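Local coordinates for protein quinoline 2-oxidoreductase large subunit (Pseudomonas putida, PDB 1T3Q) that probably catalyses the hydroxylation of quinoline at carbon 2, as the molybdenum-cofactor-bearing large subunit of quinoline 2-oxidoreductase, at residues 369-374 and 744-749; 688-693 and 751-756. All coordinates share one frame; numbering follows the deposited sequence.

Interaction 1: 369-374 and 744-749. With MCN (pterin cytosine dinucleotide), chain N; SMO (dioxosulfidomolybdenum(VI) ion), chain O.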
loop_
_atom_site.group_PDB
_atom_site.type_symbol
_atom_site.label_atom_id
_atom_site.label_comp_id
_atom_site.label_asym_id
_atom_site.label_seq_id
_atom_site.Cartn_x
_atom_site.Cartn_y
_atom_site.Cartn_z
ATOM N N ALA B 369 -5.035 21.177 -22.557
ATOM C CA ALA B 369 -3.593 21.248 -22.737
ATOM C C ALA B 369 -2.980 20.001 -23.355
ATOM O O ALA B 369 -3.302 18.882 -22.973
ATOM C CB ALA B 369 -2.925 21.524 -21.398
ATOM N N TYR B 370 -2.100 20.223 -24.322
ATOM C CA TYR B 370 -1.362 19.155 -24.976
ATOM C C TYR B 370 -0.018 19.767 -25.355
ATOM O O TYR B 370 0.040 20.854 -25.931
ATOM C CB TYR B 370 -2.096 18.626 -26.215
ATOM C CG TYR B 370 -1.285 17.654 -27.060
ATOM C CD1 TYR B 370 -0.527 16.636 -26.471
ATOM C CD2 TYR B 370 -1.296 17.741 -28.452
ATOM C CE1 TYR B 370 0.199 15.733 -27.252
ATOM C CE2 TYR B 370 -0.580 16.840 -29.242
ATOM C CZ TYR B 370 0.166 15.841 -28.636
ATOM O OH TYR B 370 0.881 14.955 -29.416
ATOM N N ARG B 371 1.049 19.072 -24.970
ATOM C CA ARG B 371 2.429 19.462 -25.234
ATOM C C ARG B 371 2.595 20.635 -26.199
ATOM O O ARG B 371 2.347 20.507 -27.405
ATOM C CB ARG B 371 3.186 18.242 -25.771
ATOM C CG ARG B 371 4.689 18.311 -25.632
ATOM C CD ARG B 371 5.295 16.976 -26.019
ATOM N NE ARG B 371 6.692 16.874 -25.618
ATOM C CZ ARG B 371 7.373 15.733 -25.591
ATOM N NH1 ARG B 371 6.780 14.600 -25.945
ATOM N NH2 ARG B 371 8.640 15.725 -25.192
ATOM N N GLY B 372 3.020 21.774 -25.663
ATOM C CA GLY B 372 3.228 22.956 -26.481
ATOM C C GLY B 372 2.038 23.896 -26.456
ATOM O O GLY B 372 2.146 25.067 -26.831
ATOM N N VAL B 373 0.906 23.370 -26.001
ATOM C CA VAL B 373 -0.351 24.110 -25.910
ATOM C C VAL B 373 -0.630 25.058 -27.076
ATOM O O VAL B 373 -0.422 24.699 -28.235
ATOM C CB VAL B 373 -0.461 24.870 -24.552
ATOM C CG1 VAL B 373 -0.495 23.863 -23.409
ATOM C CG2 VAL B 373 0.710 25.831 -24.364
ATOM N N GLY B 374 -1.104 26.264 -26.771
ATOM C CA GLY B 374 -1.425 27.218 -27.817
ATOM C C GLY B 374 -0.263 27.845 -28.566
ATOM O O GLY B 374 -0.477 28.523 -29.575
ATOM N N SER B 744 9.457 21.901 -26.060
ATOM C CA SER B 744 10.168 22.511 -27.183
ATOM C C SER B 744 9.865 22.004 -28.591
ATOM O O SER B 744 9.493 22.792 -29.462
ATOM C CB SER B 744 11.684 22.462 -26.942
ATOM O OG SER B 744 12.171 21.129 -26.931
ATOM N N ALA B 745 10.015 20.703 -28.822
ATOM C CA ALA B 745 9.784 20.151 -30.148
ATOM C C ALA B 745 8.341 20.266 -30.634
ATOM O O ALA B 745 8.106 20.382 -31.832
ATOM C CB ALA B 745 10.239 18.692 -30.193
ATOM N N MET B 746 7.375 20.218 -29.722
ATOM C CA MET B 746 5.976 20.320 -30.137
ATOM C C MET B 746 5.545 21.764 -30.336
ATOM O O MET B 746 4.444 22.041 -30.815
ATOM C CB MET B 746 5.048 19.619 -29.138
ATOM C CG MET B 746 4.652 18.203 -29.576
ATOM S SD MET B 746 3.853 18.161 -31.216
ATOM C CE MET B 746 2.222 18.811 -30.795
ATOM N N ILE B 747 6.416 22.690 -29.966
ATOM C CA ILE B 747 6.113 24.098 -30.174
ATOM C C ILE B 747 6.634 24.453 -31.561
ATOM O O ILE B 747 5.930 25.042 -32.373
ATOM C CB ILE B 747 6.845 25.008 -29.153
ATOM C CG1 ILE B 747 6.247 24.833 -27.757
ATOM C CG2 ILE B 747 6.770 26.465 -29.599
ATOM C CD1 ILE B 747 7.009 25.575 -26.681
ATOM N N SER B 748 7.869 24.036 -31.823
ATOM C CA SER B 748 8.572 24.356 -33.061
ATOM C C SER B 748 8.624 23.335 -34.202
ATOM O O SER B 748 8.479 23.707 -35.362
ATOM C CB SER B 748 9.999 24.780 -32.693
ATOM O OG SER B 748 10.808 24.992 -33.833
ATOM N N ALA B 749 8.843 22.061 -33.900
ATOM C CA ALA B 749 8.920 21.072 -34.974
ATOM C C ALA B 749 7.698 21.057 -35.908
ATOM O O ALA B 749 7.839 20.852 -37.111
ATOM C CB ALA B 749 9.168 19.673 -34.394
HETATM N N1 MCN N . 15.779 17.872 -18.566
HETATM C C2 MCN N . 17.192 17.837 -18.330
HETATM N N3 MCN N . 17.786 19.089 -18.387
HETATM C C4 MCN N . 17.152 20.299 -18.647
HETATM C C5 MCN N . 15.705 20.272 -18.894
HETATM C C6 MCN N . 15.031 19.075 -18.849
HETATM O O2 MCN N . 17.768 16.790 -18.134
HETATM N N4 MCN N . 17.819 21.433 -18.669
HETATM C "C1'" MCN N . 15.059 16.475 -18.470
HETATM C C2D MCN N . 14.377 16.260 -17.043
HETATM O "O2'" MCN N . 14.442 14.839 -16.665
HETATM C "C3'" MCN N . 12.977 16.801 -17.244
HETATM C C4D MCN N . 12.612 16.408 -18.656
HETATM O O4D MCN N . 13.937 16.323 -19.386
HETATM O "O3'" MCN N . 12.065 16.198 -16.260
HETATM C "C5'" MCN N . 11.527 17.286 -19.341
HETATM O "O5'" MCN N . 11.964 18.613 -19.186
HETATM P PA MCN N . 11.120 19.770 -18.522
HETATM O O1A MCN N . 11.792 20.076 -17.219
HETATM O O2A MCN N . 10.994 20.814 -19.617
HETATM O O3A MCN N . 9.555 19.401 -18.273
HETATM P PB MCN N . 8.852 18.480 -17.167
HETATM O O1B MCN N . 7.950 19.367 -16.373
HETATM O O2B MCN N . 9.862 17.664 -16.414
HETATM O O3B MCN N . 7.991 17.446 -18.041
HETATM C C10 MCN N . 6.732 17.806 -18.550
HETATM C "C9'" MCN N . 6.934 18.030 -20.013
HETATM C "C8'" MCN N . 5.522 18.341 -20.562
HETATM S "S8'" MCN N . 4.758 19.819 -19.909
HETATM C "C7'" MCN N . 4.858 17.631 -21.477
HETATM S "S7'" MCN N . 3.219 17.997 -22.084
HETATM C "C6'" MCN N . 5.533 16.325 -22.017
HETATM C C7 MCN N . 7.033 16.418 -21.922
HETATM O "O9'" MCN N . 7.444 16.745 -20.604
HETATM N "N5'" MCN N . 4.839 15.183 -21.290
HETATM C C4A MCN N . 5.661 13.996 -21.439
HETATM N "N8'" MCN N . 7.664 15.106 -22.292
HETATM C C4B MCN N . 6.969 13.909 -21.949
HETATM N "N1'" MCN N . 7.739 12.725 -22.074
HETATM C "C2'" MCN N . 7.118 11.597 -21.655
HETATM N "N2'" MCN N . 7.805 10.440 -21.767
HETATM N "N3'" MCN N . 5.849 11.588 -21.113
HETATM C "C4'" MCN N . 5.013 12.753 -20.939
HETATM O "O4'" MCN N . 3.911 12.659 -20.455
HETATM S S SMO O . 0.899 20.238 -22.106
HETATM MO MO SMO O . 2.469 19.872 -20.706
HETATM O OM2 SMO O . 2.266 21.594 -20.562
HETATM O OM1 SMO O . 1.621 19.093 -19.464
#
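Met746 lays its side chain across the backbone and the first carbons of Arg371, while Ile747 and Gly372 pack beside them; no hydrogen bond joins the two segments. Met746 CB sits 3.3 Å from Arg371 O and 3.8 Å from Arg371 CG, the two side chains crossing at about a right angle. The methionine then bends twice, at chi2 (-57°) and chi3 (-75°), and this fold carries its methyl to the Tyr370 ring, where CE lies 3.8 Å from CE2, approaching obliquely. A flexible, unbranched thioether suits this place because it can curl around a main-chain carbonyl and still reach an aromatic ring. At Gly372, where phi is positive, a side chain would press on Met746 O and on the preceding carbonyl; its absence lets Gly372 CA come to 3.8 Å from Ile747 CG1. Gly372 N is hydrogen-bonded to Glu743 OE2, just before the helix segment.

The aliphatic part of Arg371 lies between Met746 and the cofactor. Arg371 extends from CG to NE, its CG turned roughly opposite N (chi1 -159°), which carries the chain past the pterin. Arg371 CB passes 3.7 Å from S7' of the cofactor, and the pterin N8' lies over one face of the guanidinium, offset toward its rim, 3.1 Å from NH2. The planar group is held by NE to Gly742 O and NH1 to Gln685 OE1, bonds that should fix its rotation. Arg371 N lies 3.1 Å from S of the dioxosulfidomolybdenum ion, whose metal is bound by both dithiolene sulfurs, S7' and S8'. Arg371 thus sets its main chain at the molybdenum site and its long cationic side chain against the pterin, both in the cofactor pocket of a xanthine dehydrogenase family enzyme.

Interaction 2: 688-693 and 751-756; sequences GQTLLE and AAVVAA
Thr690 and Val753 meet with no ring, amide or carboxylate between them; the flat group in the 688-693 segment is the Gly688 carbonyl, which does not itself touch the other helix, and whose O accepts Leu692 N and Glu693 N from opposite faces of its plane. The bond from Glu693, 2.7 Å from N to Gly688 O, makes the wider pi-type turn near the end of this helix. No hydrogen bond crosses the contact; it is van der Waals packing, with the threonine oxygen against a valine methyl. Thr690 OG1 comes 3.2 Å from Val753 CG1, yet its hydroxyl is spent in its own helix on Ala686 O, so threonine can offer a compact surface here. With chi1 at 58°, OG1 lies between N and the carbonyl carbon, and the methyl is left to meet Val754, CG2 to CG2 at 3.8 Å. Leu691 brings CG to 4.0 Å from Val753 CG1. The axes of 688-692 and 751-756 approach to 9.2 Å at 29° to each other, and the valines fill the gap. Around this pair of helices, strand 655-665 meets Leu691 and Val753, and helix 375-393 covers Val754 through Thr384.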
loop_
_atom_site.group_PDB
_atom_site.type_symbol
_atom_site.label_atom_id
_atom_site.label_comp_id
_atom_site.label_asym_id
_atom_site.label_seq_id
_atom_site.Cartn_x
_atom_site.Cartn_y
_atom_site.Cartn_z
ATOM N N GLY B 688 3.215 13.810 -36.321
ATOM C CA GLY B 688 1.865 13.285 -36.217
ATOM C C GLY B 688 0.862 14.408 -36.437
ATOM O O GLY B 688 0.003 14.322 -37.315
ATOM N N GLN B 689 0.983 15.481 -35.662
ATOM C CA GLN B 689 0.053 16.608 -35.796
ATOM C C GLN B 689 0.025 17.215 -37.194
ATOM O O GLN B 689 -1.043 17.533 -37.723
ATOM C CB GLN B 689 0.391 17.729 -34.804
ATOM C CG GLN B 689 -0.610 18.895 -34.880
ATOM C CD GLN B 689 -0.141 20.159 -34.180
ATOM O OE1 GLN B 689 -0.914 21.109 -34.009
ATOM N NE2 GLN B 689 1.128 20.186 -33.785
ATOM N N THR B 690 1.194 17.370 -37.805
ATOM C CA THR B 690 1.256 17.994 -39.118
ATOM C C THR B 690 0.938 17.150 -40.343
ATOM O O THR B 690 0.536 17.696 -41.368
ATOM C CB THR B 690 2.637 18.662 -39.347
ATOM O OG1 THR B 690 3.679 17.685 -39.217
ATOM C CG2 THR B 690 2.854 19.777 -38.331
ATOM N N LEU B 691 1.092 15.831 -40.258
ATOM C CA LEU B 691 0.836 14.997 -41.428
ATOM C C LEU B 691 -0.158 13.859 -41.271
ATOM O O LEU B 691 -0.626 13.323 -42.276
ATOM C CB LEU B 691 2.151 14.385 -41.931
ATOM C CG LEU B 691 3.294 15.319 -42.329
ATOM C CD1 LEU B 691 4.532 14.492 -42.670
ATOM C CD2 LEU B 691 2.874 16.172 -43.513
ATOM N N LEU B 692 -0.504 13.509 -40.035
ATOM C CA LEU B 692 -1.375 12.356 -39.804
ATOM C C LEU B 692 -2.592 12.463 -38.896
ATOM O O LEU B 692 -3.652 11.919 -39.207
ATOM C CB LEU B 692 -0.519 11.215 -39.252
ATOM C CG LEU B 692 0.645 10.727 -40.108
ATOM C CD1 LEU B 692 1.636 9.961 -39.245
ATOM C CD2 LEU B 692 0.099 9.859 -41.231
ATOM N N GLU B 693 -2.424 13.133 -37.760
ATOM C CA GLU B 693 -3.475 13.226 -36.755
ATOM C C GLU B 693 -4.564 14.280 -36.853
ATOM O O GLU B 693 -4.303 15.453 -37.121
ATOM C CB GLU B 693 -2.834 13.363 -35.372
ATOM C CG GLU B 693 -1.743 12.354 -35.091
ATOM C CD GLU B 693 -1.032 12.612 -33.782
ATOM O OE1 GLU B 693 0.148 12.215 -33.671
ATOM O OE2 GLU B 693 -1.646 13.202 -32.861
ATOM N N ALA B 751 6.034 23.487 -36.970
ATOM C CA ALA B 751 6.225 24.599 -37.885
ATOM C C ALA B 751 7.223 24.221 -38.974
ATOM O O ALA B 751 7.042 24.563 -40.137
ATOM C CB ALA B 751 6.711 25.832 -37.118
ATOM N N ALA B 752 8.273 23.501 -38.590
ATOM C CA ALA B 752 9.290 23.072 -39.548
ATOM C C ALA B 752 8.694 22.187 -40.640
ATOM O O ALA B 752 9.041 22.328 -41.813
ATOM C CB ALA B 752 10.416 22.324 -38.821
ATOM N N VAL B 753 7.798 21.277 -40.258
ATOM C CA VAL B 753 7.173 20.386 -41.232
ATOM C C VAL B 753 6.223 21.136 -42.164
ATOM O O VAL B 753 6.259 20.945 -43.383
ATOM C CB VAL B 753 6.391 19.237 -40.548
ATOM C CG1 VAL B 753 5.774 18.329 -41.614
ATOM C CG2 VAL B 753 7.319 18.430 -39.646
ATOM N N VAL B 754 5.367 21.982 -41.598
ATOM C CA VAL B 754 4.441 22.747 -42.425
ATOM C C VAL B 754 5.244 23.630 -43.377
ATOM O O VAL B 754 4.928 23.729 -44.569
ATOM C CB VAL B 754 3.513 23.640 -41.566
ATOM C CG1 VAL B 754 2.680 24.545 -42.468
ATOM C CG2 VAL B 754 2.592 22.764 -40.727
ATOM N N ALA B 755 6.290 24.269 -42.853
ATOM C CA ALA B 755 7.132 25.120 -43.690
ATOM C C ALA B 755 7.768 24.278 -44.796
ATOM O O ALA B 755 7.892 24.729 -45.928
ATOM C CB ALA B 755 8.223 25.792 -42.848
ATOM N N ALA B 756 8.154 23.049 -44.465
ATOM C CA ALA B 756 8.777 22.161 -45.448
ATOM C C ALA B 756 7.829 21.817 -46.592
ATOM O O ALA B 756 8.211 21.861 -47.758
ATOM C CB ALA B 756 9.265 20.885 -44.766
#

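How the interactions relate
Helix 744-761 serves both contacts: its first turns meet loop 369-374 in interaction 1, and its following turns pack on helix 672-692 in interaction 2. The centres are 12 Å apart, and the two touch where Met746 CE lies 3.5 Å from Gln689 NE2. The segments alternate along the chain. The shared helix brings loop 369-374 and helix 672-692 together, and Gln685 of helix 672-692 also bonds Arg371. Arg143 of the small subunit packs on Tyr370 and forms a salt bridge with Glu693, linking both regions to that chain. Interaction 1 borders the molybdenum, with the Arg371 side chain about 9 Å from an iron-sulfur cluster; interaction 2 lies farther from the metal, along the same helix.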